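Local coordinates for protein enolase (alpha proteobacterium BAL199, PDB 3UGV) that probably catalyses a magnesium-dependent reaction of the enolase superfamily, in which a proton is abstracted next to a substrate carboxylate, its own substrate being unassigned, at residues D378-E381 against D382-A385. Sequence-based numbering, arbitrary orientation.
Sequences DWDE and DVVA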
loop_
_atom_site.group_PDB
_atom_site.type_symbol
_atom_site.label_atom_id
_atom_site.label_comp_id
_atom_site.label_asym_id
_atom_site.label_seq_id
_atom_site.Cartn_x
_atom_site.Cartn_y
_atom_site.Cartn_z
ATOM N N ASP F 378 -44.449 -17.100 20.225
ATOM C CA ASP F 378 -45.546 -16.904 21.168
ATOM C C ASP F 378 -45.039 -17.175 22.583
ATOM O O ASP F 378 -44.485 -18.247 22.869
ATOM C CB ASP F 378 -46.735 -17.798 20.812
ATOM C CG ASP F 378 -47.196 -17.604 19.376
ATOM O OD1 ASP F 378 -46.911 -18.480 18.533
ATOM O OD2 ASP F 378 -47.826 -16.568 19.085
ATOM N N TRP F 379 -45.196 -16.192 23.462
ATOM C CA TRP F 379 -44.594 -16.292 24.780
ATOM C C TRP F 379 -45.282 -17.363 25.625
ATOM O O TRP F 379 -46.496 -17.552 25.540
ATOM C CB TRP F 379 -44.650 -14.956 25.520
ATOM C CG TRP F 379 -44.094 -13.762 24.796
ATOM C CD1 TRP F 379 -44.694 -12.546 24.667
ATOM C CD2 TRP F 379 -42.823 -13.652 24.137
ATOM N NE1 TRP F 379 -43.889 -11.690 23.960
ATOM C CE2 TRP F 379 -42.733 -12.340 23.623
ATOM C CE3 TRP F 379 -41.762 -14.534 23.922
ATOM C CZ2 TRP F 379 -41.621 -11.885 22.906
ATOM C CZ3 TRP F 379 -40.652 -14.078 23.209
ATOM C CH2 TRP F 379 -40.597 -12.767 22.709
ATOM N N ASP F 380 -44.498 -18.067 26.433
ATOM C CA ASP F 380 -45.048 -18.940 27.459
ATOM C C ASP F 380 -45.256 -18.117 28.730
ATOM O O ASP F 380 -44.370 -18.040 29.587
ATOM C CB ASP F 380 -44.111 -20.117 27.723
ATOM C CG ASP F 380 -44.698 -21.125 28.689
ATOM O OD1 ASP F 380 -45.320 -20.700 29.685
ATOM O OD2 ASP F 380 -44.538 -22.342 28.445
ATOM N N GLU F 381 -46.432 -17.500 28.832
ATOM C CA GLU F 381 -46.714 -16.517 29.878
ATOM C C GLU F 381 -46.613 -17.036 31.320
ATOM O O GLU F 381 -46.397 -16.249 32.239
ATOM C CB GLU F 381 -48.062 -15.835 29.626
ATOM C CG GLU F 381 -48.075 -14.942 28.384
ATOM C CD GLU F 381 -47.239 -13.677 28.554
ATOM O OE1 GLU F 381 -46.755 -13.417 29.682
ATOM O OE2 GLU F 381 -47.067 -12.942 27.554
ATOM N N ASP F 382 -46.753 -18.346 31.518
ATOM C CA ASP F 382 -46.505 -18.946 32.833
ATOM C C ASP F 382 -45.027 -18.838 33.212
ATOM O O ASP F 382 -44.665 -18.255 34.244
ATOM C CB ASP F 382 -46.941 -20.414 32.862
ATOM C CG ASP F 382 -48.449 -20.574 32.841
ATOM O OD1 ASP F 382 -49.156 -19.624 33.256
ATOM O OD2 ASP F 382 -48.925 -21.652 32.415
ATOM N N VAL F 383 -44.177 -19.403 32.362
ATOM C CA VAL F 383 -42.741 -19.309 32.533
ATOM C C VAL F 383 -42.317 -17.850 32.646
ATOM O O VAL F 383 -41.446 -17.514 33.452
ATOM C CB VAL F 383 -42.004 -19.964 31.361
ATOM C CG1 VAL F 383 -40.511 -19.819 31.537
ATOM C CG2 VAL F 383 -42.382 -21.433 31.254
ATOM N N VAL F 384 -42.929 -16.983 31.839
ATOM C CA VAL F 384 -42.623 -15.557 31.912
ATOM C C VAL F 384 -42.914 -14.984 33.297
ATOM O O VAL F 384 -42.089 -14.263 33.864
ATOM C CB VAL F 384 -43.372 -14.737 30.836
ATOM C CG1 VAL F 384 -43.261 -13.239 31.119
ATOM C CG2 VAL F 384 -42.816 -15.051 29.475
ATOM N N ALA F 385 -44.084 -15.307 33.845
ATOM C CA ALA F 385 -44.476 -14.792 35.160
ATOM C C ALA F 385 -43.525 -15.275 36.252
ATOM O O ALA F 385 -43.080 -14.493 37.102
ATOM C CB ALA F 385 -45.906 -15.191 35.485
#
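Asp-380 OD1 accepts from two backbone amides at the start of the helix 381-387: nearly straight from Val-383 N (3.2 Å) and weakly from Asp-382 N. This is the N-cap motif, and aspartate suits it because its short side chain can carry the carboxylate back over the first turn, whose N-H groups have no earlier carbonyls to serve them. The carboxyl carbon CG stands anti to the backbone N (chi1 -175°), which swings OD1 over that turn; Val-383 N reaches it from well above the carboxylate plane. The negative charge probably also interacts favourably with the helix dipole. Replacing Asp-380 by an alanine would probably leave the amides of Val-383 and Asp-382 without their cap and let the first turn fray. The backbone carbonyl of the same residue begins the regular helical pattern, Val-384 N donating to Asp-380 O at 2.9 Å. Beta-branched Val-383 suits its place by laying a methyl, CG2, against the carboxylate, 3.5 Å from Asp-380 CG, the two side chains crossing at about a right angle. Val-384 and Trp-379 are buried, apolar where both pack on Leu-60 of the N-terminal domain's sheet; the indole's one N-H, Trp-379 NE1, is hydrogen-bonded to Asp-62 OD2. Glu-381 runs beside Val-384, and its OE1, salt-bridged to Arg-36, also lies 3.8 Å from Val-384 CG1.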